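Local coordinates for mandelate racemase/muconate lactonizing enzyme family protein (Azoarcus sp., PDB 2QDE) that is of unassigned function but belongs to the enolase superfamily, combining a mixed helix-and-sheet N-terminal domain with a TIM-barrel-like domain that holds a barium ion, at residues G33-L38 and I367-D372; A48-T53 and D63-M68; K88-M93 and G276-Q281. All blocks are in the same frame, centred on the assembly; numbering follows the deposited sequence.

Interaction 1 (G33-L38 and I367-D372); sequences GVLLKL and IELNED
Lys37, on strand 31-40 of the antiparallel sheet in the N-terminal domain, stretches across to Glu371 at the start of helix 371-377, near the C-terminal end of this enolase-superfamily chain. From CG outward the lysine runs out straight, and its NZ lies 3.0 Å from Glu371 OE1 in a salt bridge; the two side chains reach for each other head on from strand and helix. NZ meets the carboxylate on the syn side, 23° out of its plane, and the other oxygen, OE2, stays 3.8 Å from NZ, so one oxygen carries the bond. A bend at chi2 (-61°) turns the glutamate carboxylate toward the strand. Beside it, Leu369 CD1 lies 4.2 Å from Lys37 CE, so the methylene end of the lysine rests on the leucine before its charge reaches the glutamate, and the same CD1 makes an apolar contact with Leu35 CD1 at 4.4 Å. Lysine suits this partly exposed place because its chain is aliphatic as far as CE and carries the charge at the end. Leu35 and Lys37 share one face of the strand, while Leu36 and Leu38 pack on helix 101-119 across the other. Leu369 also touches Ile47 of the adjoining strand. Glu371, in the first turn of its helix, probably also interacts favourably with the helix dipole. That turn is N-capped by Asn370, whose OD1 accepts a hydrogen bond from Leu373 N.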
ATOM      1  N   GLY A  33      -8.930  22.189 -39.455  1.00 21.11           N
ATOM      2  CA  GLY A  33      -8.530  22.844 -38.229  1.00 19.75           C
ATOM      3  C   GLY A  33      -9.109  24.228 -38.080  1.00 20.90           C
ATOM      4  O   GLY A  33     -10.070  24.591 -38.752  1.00 20.69           O
ATOM      5  N   VAL A  34      -8.505  25.022 -37.207  1.00 19.14           N
ATOM      6  CA  VAL A  34      -8.988  26.362 -36.966  1.00 19.21           C
ATOM      7  C   VAL A  34      -7.842  27.331 -36.707  1.00 19.44           C
ATOM      8  O   VAL A  34      -6.818  26.950 -36.144  1.00 17.98           O
ATOM      9  CB  VAL A  34      -9.958  26.340 -35.754  1.00 21.89           C
ATOM     10  CG1 VAL A  34      -9.698  27.503 -34.831  1.00 22.92           C
ATOM     11  CG2 VAL A  34     -11.392  26.356 -36.245  1.00 20.84           C
ATOM     12  N   LEU A  35      -8.015  28.576 -37.145  1.00 18.36           N
ATOM     13  CA  LEU A  35      -7.029  29.622 -36.910  1.00 17.88           C
ATOM     14  C   LEU A  35      -7.705  30.633 -35.999  1.00 19.17           C
ATOM     15  O   LEU A  35      -8.907  30.887 -36.123  1.00 20.45           O
ATOM     16  CB  LEU A  35      -6.607  30.318 -38.205  1.00 17.92           C
ATOM     17  CG  LEU A  35      -5.861  29.540 -39.291  1.00 19.23           C
ATOM     18  CD1 LEU A  35      -5.333  30.541 -40.314  1.00 19.51           C
ATOM     19  CD2 LEU A  35      -4.703  28.735 -38.701  1.00 19.12           C
ATOM     20  N   LEU A  36      -6.936  31.207 -35.083  1.00 18.12           N
ATOM     21  CA  LEU A  36      -7.464  32.182 -34.144  1.00 17.97           C
ATOM     22  C   LEU A  36      -6.740  33.513 -34.260  1.00 18.67           C
ATOM     23  O   LEU A  36      -5.524  33.563 -34.441  1.00 18.97           O
ATOM     24  CB  LEU A  36      -7.310  31.665 -32.710  1.00 18.30           C
ATOM     25  CG  LEU A  36      -7.628  32.635 -31.562  1.00 18.90           C
ATOM     26  CD1 LEU A  36      -9.109  33.001 -31.575  1.00 18.47           C
ATOM     27  CD2 LEU A  36      -7.253  31.992 -30.236  1.00 18.70           C
ATOM     28  N   LYS A  37      -7.500  34.592 -34.153  1.00 18.39           N
ATOM     29  CA  LYS A  37      -6.923  35.923 -34.184  1.00 18.68           C
ATOM     30  C   LYS A  37      -7.492  36.713 -33.024  1.00 19.17           C
ATOM     31  O   LYS A  37      -8.709  36.858 -32.903  1.00 20.33           O
ATOM     32  CB  LYS A  37      -7.239  36.649 -35.497  1.00 20.13           C
ATOM     33  CG  LYS A  37      -6.436  36.164 -36.684  1.00 19.70           C
ATOM     34  CD  LYS A  37      -6.737  36.999 -37.927  1.00 22.41           C
ATOM     35  CE  LYS A  37      -6.004  36.459 -39.154  1.00 22.25           C
ATOM     36  NZ  LYS A  37      -6.367  37.221 -40.395  1.00 24.76           N
ATOM     37  N   LEU A  38      -6.606  37.201 -32.162  1.00 17.90           N
ATOM     38  CA  LEU A  38      -7.005  38.014 -31.025  1.00 18.06           C
ATOM     39  C   LEU A  38      -6.562  39.438 -31.340  1.00 18.92           C
ATOM     40  O   LEU A  38      -5.381  39.777 -31.215  1.00 18.85           O
ATOM     41  CB  LEU A  38      -6.336  37.526 -29.739  1.00 16.61           C
ATOM     42  CG  LEU A  38      -6.643  36.096 -29.277  1.00 17.51           C
ATOM     43  CD1 LEU A  38      -6.016  35.880 -27.902  1.00 19.23           C
ATOM     44  CD2 LEU A  38      -8.150  35.867 -29.217  1.00 16.77           C
ATOM     45  N   ILE A 367       5.645  34.390 -36.822  1.00 19.93           N
ATOM     46  CA  ILE A 367       5.014  33.935 -38.056  1.00 21.10           C
ATOM     47  C   ILE A 367       4.237  35.043 -38.776  1.00 22.48           C
ATOM     48  O   ILE A 367       3.544  35.848 -38.146  1.00 22.76           O
ATOM     49  CB  ILE A 367       4.033  32.764 -37.778  1.00 20.93           C
ATOM     50  CG1 ILE A 367       4.792  31.574 -37.176  1.00 19.66           C
ATOM     51  CG2 ILE A 367       3.314  32.361 -39.065  1.00 18.89           C
ATOM     52  CD1 ILE A 367       5.804  30.946 -38.109  1.00 20.00           C
ATOM     53  N   GLU A 368       4.354  35.055 -40.101  1.00 24.56           N
ATOM     54  CA  GLU A 368       3.663  36.017 -40.967  1.00 25.69           C
ATOM     55  C   GLU A 368       2.691  35.208 -41.820  1.00 23.07           C
ATOM     56  O   GLU A 368       3.112  34.362 -42.611  1.00 23.49           O
ATOM     57  CB  GLU A 368       4.657  36.714 -41.893  1.00 28.07           C
ATOM     58  CG  GLU A 368       5.838  37.336 -41.194  1.00 35.32           C
ATOM     59  CD  GLU A 368       5.560  38.741 -40.736  1.00 39.17           C
ATOM     60  OE1 GLU A 368       4.453  38.986 -40.200  1.00 41.28           O
ATOM     61  OE2 GLU A 368       6.450  39.604 -40.907  1.00 41.38           O
ATOM     62  N   LEU A 369       1.399  35.466 -41.666  1.00 23.82           N
ATOM     63  CA  LEU A 369       0.397  34.726 -42.422  1.00 24.17           C
ATOM     64  C   LEU A 369       0.214  35.167 -43.869  1.00 24.53           C
ATOM     65  O   LEU A 369       0.241  36.357 -44.188  1.00 24.40           O
ATOM     66  CB  LEU A 369      -0.970  34.800 -41.729  1.00 24.23           C
ATOM     67  CG  LEU A 369      -1.260  33.895 -40.529  1.00 25.56           C
ATOM     68  CD1 LEU A 369      -2.700  34.100 -40.090  1.00 25.34           C
ATOM     69  CD2 LEU A 369      -1.034  32.437 -40.901  1.00 25.07           C
ATOM     70  N   ASN A 370       0.037  34.187 -44.745  1.00 22.96           N
ATOM     71  CA  ASN A 370      -0.227  34.467 -46.142  1.00 23.44           C
ATOM     72  C   ASN A 370      -1.749  34.618 -46.111  1.00 23.32           C
ATOM     73  O   ASN A 370      -2.473  33.631 -46.218  1.00 21.61           O
ATOM     74  CB  ASN A 370       0.179  33.272 -47.006  1.00 23.91           C
ATOM     75  CG  ASN A 370      -0.123  33.486 -48.475  1.00 24.59           C
ATOM     76  OD1 ASN A 370      -1.060  34.205 -48.827  1.00 24.62           O
ATOM     77  ND2 ASN A 370       0.652  32.845 -49.340  1.00 24.03           N
ATOM     78  N   GLU A 371      -2.221  35.849 -45.937  1.00 22.96           N
ATOM     79  CA  GLU A 371      -3.655  36.124 -45.834  1.00 24.64           C
ATOM     80  C   GLU A 371      -4.539  35.602 -46.969  1.00 25.31           C
ATOM     81  O   GLU A 371      -5.603  35.028 -46.714  1.00 22.99           O
ATOM     82  CB  GLU A 371      -3.898  37.629 -45.674  1.00 25.47           C
ATOM     83  CG  GLU A 371      -3.281  38.258 -44.428  1.00 27.33           C
ATOM     84  CD  GLU A 371      -3.808  37.670 -43.127  1.00 30.35           C
ATOM     85  OE1 GLU A 371      -4.965  37.185 -43.096  1.00 31.15           O
ATOM     86  OE2 GLU A 371      -3.063  37.715 -42.119  1.00 31.15           O
ATOM     87  N   ASP A 372      -4.129  35.804 -48.217  1.00 26.26           N
ATOM     88  CA  ASP A 372      -4.958  35.325 -49.307  1.00 28.15           C
ATOM     89  C   ASP A 372      -5.024  33.799 -49.363  1.00 26.45           C
ATOM     90  O   ASP A 372      -6.064  33.237 -49.711  1.00 25.57           O
ATOM     91  CB  ASP A 372      -4.512  35.938 -50.650  1.00 33.49           C
ATOM     92  CG  ASP A 372      -3.016  36.046 -50.790  1.00 38.98           C
ATOM     93  OD1 ASP A 372      -2.380  35.002 -51.055  1.00 42.29           O
ATOM     94  OD2 ASP A 372      -2.471  37.178 -50.647  1.00 41.90           O
TER

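Interaction 2 (A48-T53 and D63-M68); sequences ADAGDT and DSITSM
With CG1 of Ile65 placed opposite its own carbonyl carbon (chi1 -60°) and the chain carried on straight by chi2 (168°), the terminal CD1 reaches out from helix 62-78 to Ala50 and Thr53 of residues 48-53, in the N-terminal domain. Thr53 answers with its methyl: chi1 of 53° sets CG2 beside the backbone N, where it faces the helix, while OG1 is held by a hydrogen bond with Asp32 O. CD1 of Ile65 lies 4.2 Å from Ala50 CB and also 4.2 Å from Thr53 CG2, so one methyl meets two. Alanine offers a single methyl to the long isoleucine; threonine turns its methyl to the helix and its hydroxyl to a backbone carbonyl. Between Ala50 and Thr53 the chain bends, and an Asx turn closes its first part: Gly51 N donates to Asp49 OD1 at 2.9 Å from above the carboxylate plane. Gly51 takes a positive phi, a conformation in which a side chain would press on the carbonyl O of Ala50. That carbonyl accepts from the amides of Gln102 and Gln272, and Asp49 OD2 bonds to Ser302 OG. Ile65 and Thr66 pack also on Val34 of strand 31-40, and another face of the helix meets the second subunit, Ser64 packing on Ser64 of that neighbouring chain. Between residues 48-53 and 63-68 no hydrogen bond crosses: the contact is made by methyl groups and is purely apolar, and the polar bonds nearby probably help to hold the turn.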
ATOM      1  N   ALA A  48      -2.876  32.193 -34.034  1.00 18.50           N
ATOM      2  CA  ALA A  48      -2.613  30.811 -33.631  1.00 18.91           C
ATOM      3  C   ALA A  48      -3.323  29.830 -34.557  1.00 19.57           C
ATOM      4  O   ALA A  48      -4.333  30.172 -35.177  1.00 18.92           O
ATOM      5  CB  ALA A  48      -3.066  30.584 -32.193  1.00 19.25           C
ATOM      6  N   ASP A  49      -2.779  28.617 -34.639  1.00 18.00           N
ATOM      7  CA  ASP A  49      -3.309  27.540 -35.477  1.00 17.96           C
ATOM      8  C   ASP A  49      -3.525  26.328 -34.567  1.00 19.13           C
ATOM      9  O   ASP A  49      -2.555  25.776 -34.041  1.00 17.36           O
ATOM     10  CB  ASP A  49      -2.283  27.181 -36.556  1.00 18.43           C
ATOM     11  CG  ASP A  49      -2.819  26.194 -37.592  1.00 21.90           C
ATOM     12  OD1 ASP A  49      -3.882  25.568 -37.367  1.00 21.55           O
ATOM     13  OD2 ASP A  49      -2.155  26.041 -38.643  1.00 23.29           O
ATOM     14  N   ALA A  50      -4.778  25.920 -34.382  1.00 16.07           N
ATOM     15  CA  ALA A  50      -5.089  24.778 -33.527  1.00 18.27           C
ATOM     16  C   ALA A  50      -4.480  23.498 -34.084  1.00 20.07           C
ATOM     17  O   ALA A  50      -4.160  22.561 -33.338  1.00 19.52           O
ATOM     18  CB  ALA A  50      -6.600  24.615 -33.397  1.00 17.38           C
ATOM     19  N   GLY A  51      -4.319  23.471 -35.401  1.00 19.00           N
ATOM     20  CA  GLY A  51      -3.775  22.303 -36.057  1.00 18.89           C
ATOM     21  C   GLY A  51      -4.910  21.344 -36.359  1.00 19.89           C
ATOM     22  O   GLY A  51      -6.083  21.694 -36.245  1.00 20.82           O
ATOM     23  N   ASP A  52      -4.560  20.125 -36.737  1.00 19.40           N
ATOM     24  CA  ASP A  52      -5.545  19.112 -37.064  1.00 19.75           C
ATOM     25  C   ASP A  52      -6.467  18.757 -35.890  1.00 19.55           C
ATOM     26  O   ASP A  52      -6.088  18.869 -34.727  1.00 19.20           O
ATOM     27  CB  ASP A  52      -4.817  17.860 -37.563  1.00 20.55           C
ATOM     28  CG  ASP A  52      -5.767  16.786 -38.040  1.00 23.27           C
ATOM     29  OD1 ASP A  52      -6.781  17.135 -38.674  1.00 23.62           O
ATOM     30  OD2 ASP A  52      -5.489  15.591 -37.787  1.00 26.04           O
ATOM     31  N   THR A  53      -7.688  18.341 -36.205  1.00 18.24           N
ATOM     32  CA  THR A  53      -8.637  17.934 -35.181  1.00 19.02           C
ATOM     33  C   THR A  53      -8.817  16.417 -35.297  1.00 18.63           C
ATOM     34  O   THR A  53      -8.932  15.873 -36.400  1.00 19.42           O
ATOM     35  CB  THR A  53     -10.002  18.653 -35.348  1.00 20.57           C
ATOM     36  OG1 THR A  53     -10.490  18.465 -36.684  1.00 21.50           O
ATOM     37  CG2 THR A  53      -9.846  20.152 -35.074  1.00 19.57           C
ATOM     38  N   ASP A  63     -16.019  23.040 -35.076  1.00 17.57           N
ATOM     39  CA  ASP A  63     -17.158  23.682 -34.428  1.00 19.05           C
ATOM     40  C   ASP A  63     -17.031  23.727 -32.902  1.00 19.03           C
ATOM     41  O   ASP A  63     -17.429  24.714 -32.284  1.00 16.87           O
ATOM     42  CB  ASP A  63     -18.472  23.010 -34.869  1.00 19.57           C
ATOM     43  CG  ASP A  63     -18.805  23.287 -36.345  1.00 22.33           C
ATOM     44  OD1 ASP A  63     -18.143  24.161 -36.952  1.00 22.56           O
ATOM     45  OD2 ASP A  63     -19.728  22.643 -36.903  1.00 22.67           O
ATOM     46  N   SER A  64     -16.461  22.678 -32.299  1.00 19.61           N
ATOM     47  CA  SER A  64     -16.250  22.642 -30.844  1.00 20.40           C
ATOM     48  C   SER A  64     -15.432  23.847 -30.428  1.00 18.31           C
ATOM     49  O   SER A  64     -15.824  24.635 -29.576  1.00 18.67           O
ATOM     50  CB  SER A  64     -15.440  21.411 -30.418  1.00 21.13           C
ATOM     51  OG  SER A  64     -16.182  20.235 -30.573  1.00 31.06           O
ATOM     52  N   ILE A  65     -14.258  23.949 -31.030  1.00 18.87           N
ATOM     53  CA  ILE A  65     -13.331  25.023 -30.735  1.00 17.39           C
ATOM     54  C   ILE A  65     -13.927  26.397 -31.031  1.00 17.85           C
ATOM     55  O   ILE A  65     -13.808  27.323 -30.226  1.00 16.68           O
ATOM     56  CB  ILE A  65     -12.033  24.823 -31.539  1.00 15.85           C
ATOM     57  CG1 ILE A  65     -11.409  23.473 -31.158  1.00 14.50           C
ATOM     58  CG2 ILE A  65     -11.065  25.975 -31.277  1.00 15.46           C
ATOM     59  CD1 ILE A  65     -10.285  23.019 -32.074  1.00 15.49           C
ATOM     60  N   THR A  66     -14.586  26.522 -32.177  1.00 18.12           N
ATOM     61  CA  THR A  66     -15.172  27.793 -32.555  1.00 18.17           C
ATOM     62  C   THR A  66     -16.228  28.250 -31.563  1.00 18.04           C
ATOM     63  O   THR A  66     -16.249  29.413 -31.163  1.00 18.10           O
ATOM     64  CB  THR A  66     -15.785  27.727 -33.969  1.00 18.64           C
ATOM     65  OG1 THR A  66     -14.745  27.480 -34.926  1.00 18.93           O
ATOM     66  CG2 THR A  66     -16.481  29.045 -34.312  1.00 19.72           C
ATOM     67  N   SER A  67     -17.097  27.337 -31.148  1.00 18.29           N
ATOM     68  CA  SER A  67     -18.141  27.705 -30.209  1.00 16.47           C
ATOM     69  C   SER A  67     -17.593  28.018 -28.822  1.00 18.43           C
ATOM     70  O   SER A  67     -17.940  29.041 -28.230  1.00 16.64           O
ATOM     71  CB  SER A  67     -19.186  26.599 -30.106  1.00 16.37           C
ATOM     72  OG  SER A  67     -20.220  26.996 -29.227  1.00 19.46           O
ATOM     73  N   MET A  68     -16.731  27.154 -28.294  1.00 16.33           N
ATOM     74  CA  MET A  68     -16.210  27.416 -26.961  1.00 16.40           C
ATOM     75  C   MET A  68     -15.457  28.740 -26.914  1.00 16.25           C
ATOM     76  O   MET A  68     -15.616  29.510 -25.972  1.00 17.66           O
ATOM     77  CB  MET A  68     -15.303  26.279 -26.482  1.00 16.49           C
ATOM     78  CG  MET A  68     -14.973  26.368 -24.987  1.00 14.34           C
ATOM     79  SD  MET A  68     -16.451  26.453 -23.937  1.00  9.12           S
ATOM     80  CE  MET A  68     -17.156  24.893 -24.229  1.00 12.34           C
TER

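Interaction 3 (K88-M93 and G276-Q281); sequences KIVGRM and GLLKAQ
Helix 86-96 of the N-terminal domain and the opening turn of helix 277-290 come nearest at Val90 and Leu278, whose CA atoms are 7.9 Å apart. The second helix follows strand 266-269 and leads to strand 294-296, as a helix of the TIM-barrel-like domain does, so the contact lies between domains. Val90 faces the barrel helix with both branches. Its CG2 meets Leu278 CD2 at 3.9 Å, and that same methyl of the leucine is 4.1 Å from Val90 CB. The other branch, CG1, turned away from the backbone N by a chi1 of 173°, lies against Lys279, 4.0 Å from its CG. A compact, beta-branched valine presents two fixed methyls to two neighbours on the barrel helix, whereas the lysine contributes only its methylenes: its chain curls, laying CG and CD along Val90 CG1, and it also touches Asp94. Leu278 packs further on Ile86 and Glu87, one turn back along the first helix. Gly276 holds the N-cap position with a positive phi that a residue without a side chain tolerates. Beyond it, Asp108 of helix 101-119 binds the helix start, OD2 accepting from Leu277 N and OD1 from Leu278 N.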
ATOM      1  N   LYS A  88      -3.812  34.527 -15.354  1.00 17.70           N
ATOM      2  CA  LYS A  88      -5.197  34.834 -15.020  1.00 16.72           C
ATOM      3  C   LYS A  88      -6.187  34.230 -16.015  1.00 17.47           C
ATOM      4  O   LYS A  88      -7.126  33.536 -15.621  1.00 16.92           O
ATOM      5  CB  LYS A  88      -5.394  36.354 -14.950  1.00 17.27           C
ATOM      6  CG  LYS A  88      -6.772  36.781 -14.458  1.00 18.24           C
ATOM      7  CD  LYS A  88      -6.994  38.274 -14.673  1.00 19.54           C
ATOM      8  CE  LYS A  88      -8.420  38.672 -14.317  1.00 20.48           C
ATOM      9  NZ  LYS A  88      -8.734  40.060 -14.769  1.00 22.47           N
ATOM     10  N   ILE A  89      -5.974  34.489 -17.302  1.00 16.41           N
ATOM     11  CA  ILE A  89      -6.862  33.978 -18.347  1.00 17.01           C
ATOM     12  C   ILE A  89      -6.895  32.450 -18.429  1.00 17.29           C
ATOM     13  O   ILE A  89      -7.967  31.852 -18.558  1.00 17.49           O
ATOM     14  CB  ILE A  89      -6.469  34.564 -19.726  1.00 16.43           C
ATOM     15  CG1 ILE A  89      -6.665  36.081 -19.703  1.00 16.53           C
ATOM     16  CG2 ILE A  89      -7.314  33.932 -20.829  1.00 16.13           C
ATOM     17  CD1 ILE A  89      -6.071  36.803 -20.899  1.00 15.80           C
ATOM     18  N   VAL A  90      -5.729  31.817 -18.361  1.00 16.66           N
ATOM     19  CA  VAL A  90      -5.663  30.360 -18.410  1.00 15.01           C
ATOM     20  C   VAL A  90      -6.449  29.793 -17.234  1.00 16.03           C
ATOM     21  O   VAL A  90      -7.135  28.782 -17.363  1.00 16.86           O
ATOM     22  CB  VAL A  90      -4.194  29.862 -18.341  1.00 15.63           C
ATOM     23  CG1 VAL A  90      -4.148  28.338 -18.212  1.00 13.57           C
ATOM     24  CG2 VAL A  90      -3.449  30.303 -19.584  1.00 14.79           C
ATOM     25  N   GLY A  91      -6.352  30.461 -16.089  1.00 15.68           N
ATOM     26  CA  GLY A  91      -7.071  30.015 -14.909  1.00 17.18           C
ATOM     27  C   GLY A  91      -8.572  30.162 -15.075  1.00 17.75           C
ATOM     28  O   GLY A  91      -9.335  29.244 -14.768  1.00 17.08           O
ATOM     29  N   ARG A  92      -9.010  31.315 -15.567  1.00 16.31           N
ATOM     30  CA  ARG A  92     -10.440  31.522 -15.761  1.00 17.18           C
ATOM     31  C   ARG A  92     -11.008  30.548 -16.796  1.00 15.39           C
ATOM     32  O   ARG A  92     -12.117  30.048 -16.625  1.00 16.80           O
ATOM     33  CB  ARG A  92     -10.724  32.972 -16.173  1.00 18.21           C
ATOM     34  CG  ARG A  92     -10.387  33.991 -15.090  1.00 21.34           C
ATOM     35  CD  ARG A  92     -10.902  35.370 -15.463  1.00 24.28           C
ATOM     36  NE  ARG A  92     -12.361  35.442 -15.397  1.00 27.39           N
ATOM     37  CZ  ARG A  92     -13.089  36.422 -15.932  1.00 28.60           C
ATOM     38  NH1 ARG A  92     -12.497  37.413 -16.583  1.00 28.25           N
ATOM     39  NH2 ARG A  92     -14.409  36.420 -15.802  1.00 28.25           N
ATOM     40  N   MET A  93     -10.259  30.266 -17.859  1.00 15.26           N
ATOM     41  CA  MET A  93     -10.745  29.323 -18.864  1.00 14.11           C
ATOM     42  C   MET A  93     -10.963  27.934 -18.238  1.00 17.12           C
ATOM     43  O   MET A  93     -11.943  27.253 -18.554  1.00 15.85           O
ATOM     44  CB  MET A  93      -9.771  29.219 -20.053  1.00 13.25           C
ATOM     45  CG  MET A  93      -9.738  30.445 -20.979  1.00 13.34           C
ATOM     46  SD  MET A  93      -8.991  30.151 -22.630  1.00 10.51           S
ATOM     47  CE  MET A  93      -7.275  29.954 -22.178  1.00 11.99           C
ATOM     48  N   GLY A 276      -2.098  24.250 -23.799  1.00 16.26           N
ATOM     49  CA  GLY A 276      -1.461  25.537 -24.019  1.00 16.56           C
ATOM     50  C   GLY A 276      -0.019  25.537 -23.541  1.00 18.74           C
ATOM     51  O   GLY A 276       0.413  24.604 -22.870  1.00 18.07           O
ATOM     52  N   LEU A 277       0.725  26.585 -23.877  1.00 17.76           N
ATOM     53  CA  LEU A 277       2.123  26.679 -23.476  1.00 18.30           C
ATOM     54  C   LEU A 277       2.317  26.755 -21.965  1.00 17.44           C
ATOM     55  O   LEU A 277       3.210  26.101 -21.428  1.00 18.89           O
ATOM     56  CB  LEU A 277       2.791  27.876 -24.163  1.00 18.68           C
ATOM     57  CG  LEU A 277       2.857  27.801 -25.697  1.00 18.16           C
ATOM     58  CD1 LEU A 277       3.349  29.140 -26.261  1.00 19.27           C
ATOM     59  CD2 LEU A 277       3.779  26.655 -26.126  1.00 19.87           C
ATOM     60  N   LEU A 278       1.496  27.544 -21.277  1.00 16.59           N
ATOM     61  CA  LEU A 278       1.614  27.648 -19.829  1.00 16.93           C
ATOM     62  C   LEU A 278       1.295  26.294 -19.198  1.00 17.08           C
ATOM     63  O   LEU A 278       2.049  25.807 -18.363  1.00 15.98           O
ATOM     64  CB  LEU A 278       0.673  28.723 -19.276  1.00 16.47           C
ATOM     65  CG  LEU A 278       0.607  28.845 -17.750  1.00 19.25           C
ATOM     66  CD1 LEU A 278       2.011  28.979 -17.156  1.00 19.13           C
ATOM     67  CD2 LEU A 278      -0.254  30.040 -17.377  1.00 17.74           C
ATOM     68  N   LYS A 279       0.180  25.691 -19.605  1.00 16.60           N
ATOM     69  CA  LYS A 279      -0.210  24.382 -19.092  1.00 17.30           C
ATOM     70  C   LYS A 279       0.893  23.360 -19.388  1.00 16.11           C
ATOM     71  O   LYS A 279       1.154  22.457 -18.583  1.00 14.64           O
ATOM     72  CB  LYS A 279      -1.534  23.928 -19.727  1.00 19.18           C
ATOM     73  CG  LYS A 279      -2.768  24.692 -19.240  1.00 23.74           C
ATOM     74  CD  LYS A 279      -3.146  24.328 -17.807  1.00 29.69           C
ATOM     75  CE  LYS A 279      -3.829  22.944 -17.723  1.00 32.94           C
ATOM     76  NZ  LYS A 279      -3.336  22.128 -16.541  1.00 31.47           N
ATOM     77  N   ALA A 280       1.541  23.507 -20.541  1.00 14.85           N
ATOM     78  CA  ALA A 280       2.623  22.611 -20.924  1.00 14.14           C
ATOM     79  C   ALA A 280       3.807  22.761 -19.964  1.00 14.96           C
ATOM     80  O   ALA A 280       4.439  21.777 -19.599  1.00 12.86           O
ATOM     81  CB  ALA A 280       3.067  22.891 -22.353  1.00 12.74           C
ATOM     82  N   GLN A 281       4.111  23.991 -19.555  1.00 15.51           N
ATOM     83  CA  GLN A 281       5.223  24.211 -18.630  1.00 15.44           C
ATOM     84  C   GLN A 281       4.953  23.503 -17.302  1.00 15.48           C
ATOM     85  O   GLN A 281       5.859  22.933 -16.696  1.00 14.04           O
ATOM     86  CB  GLN A 281       5.437  25.709 -18.387  1.00 15.14           C
ATOM     87  CG  GLN A 281       5.892  26.487 -19.617  1.00 14.62           C
ATOM     88  CD  GLN A 281       6.118  27.953 -19.316  1.00 17.85           C
ATOM     89  OE1 GLN A 281       7.259  28.431 -19.275  1.00 19.17           O
ATOM     90  NE2 GLN A 281       5.031  28.675 -19.087  1.00 14.78           N
TER

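In the fold
From the N terminus, strand 31-40 supplies the first half of interaction 1, which stays open until residues 367-372, enclosing most of the chain. Inside that long loop, interaction 2 closes a short one between residues 48-53 and helix 62-78. Interaction 3 follows in series, opening on the next helix, 86-96, and closing on helix 277-290. Both shorter loops are thus nested in the longest, and none cross. Interactions 1 and 2 touch through neighbouring strands, Leu36 N approaching Ala48 O at 2.8 Å; interaction 3 stands about 7 Å from each between nearest atoms. Interaction 1 ties the N-terminal sheet to the start of the chain's last helix, interaction 2 ties it to helix 62-78, and interaction 3 ties helix 86-96 to the barrel.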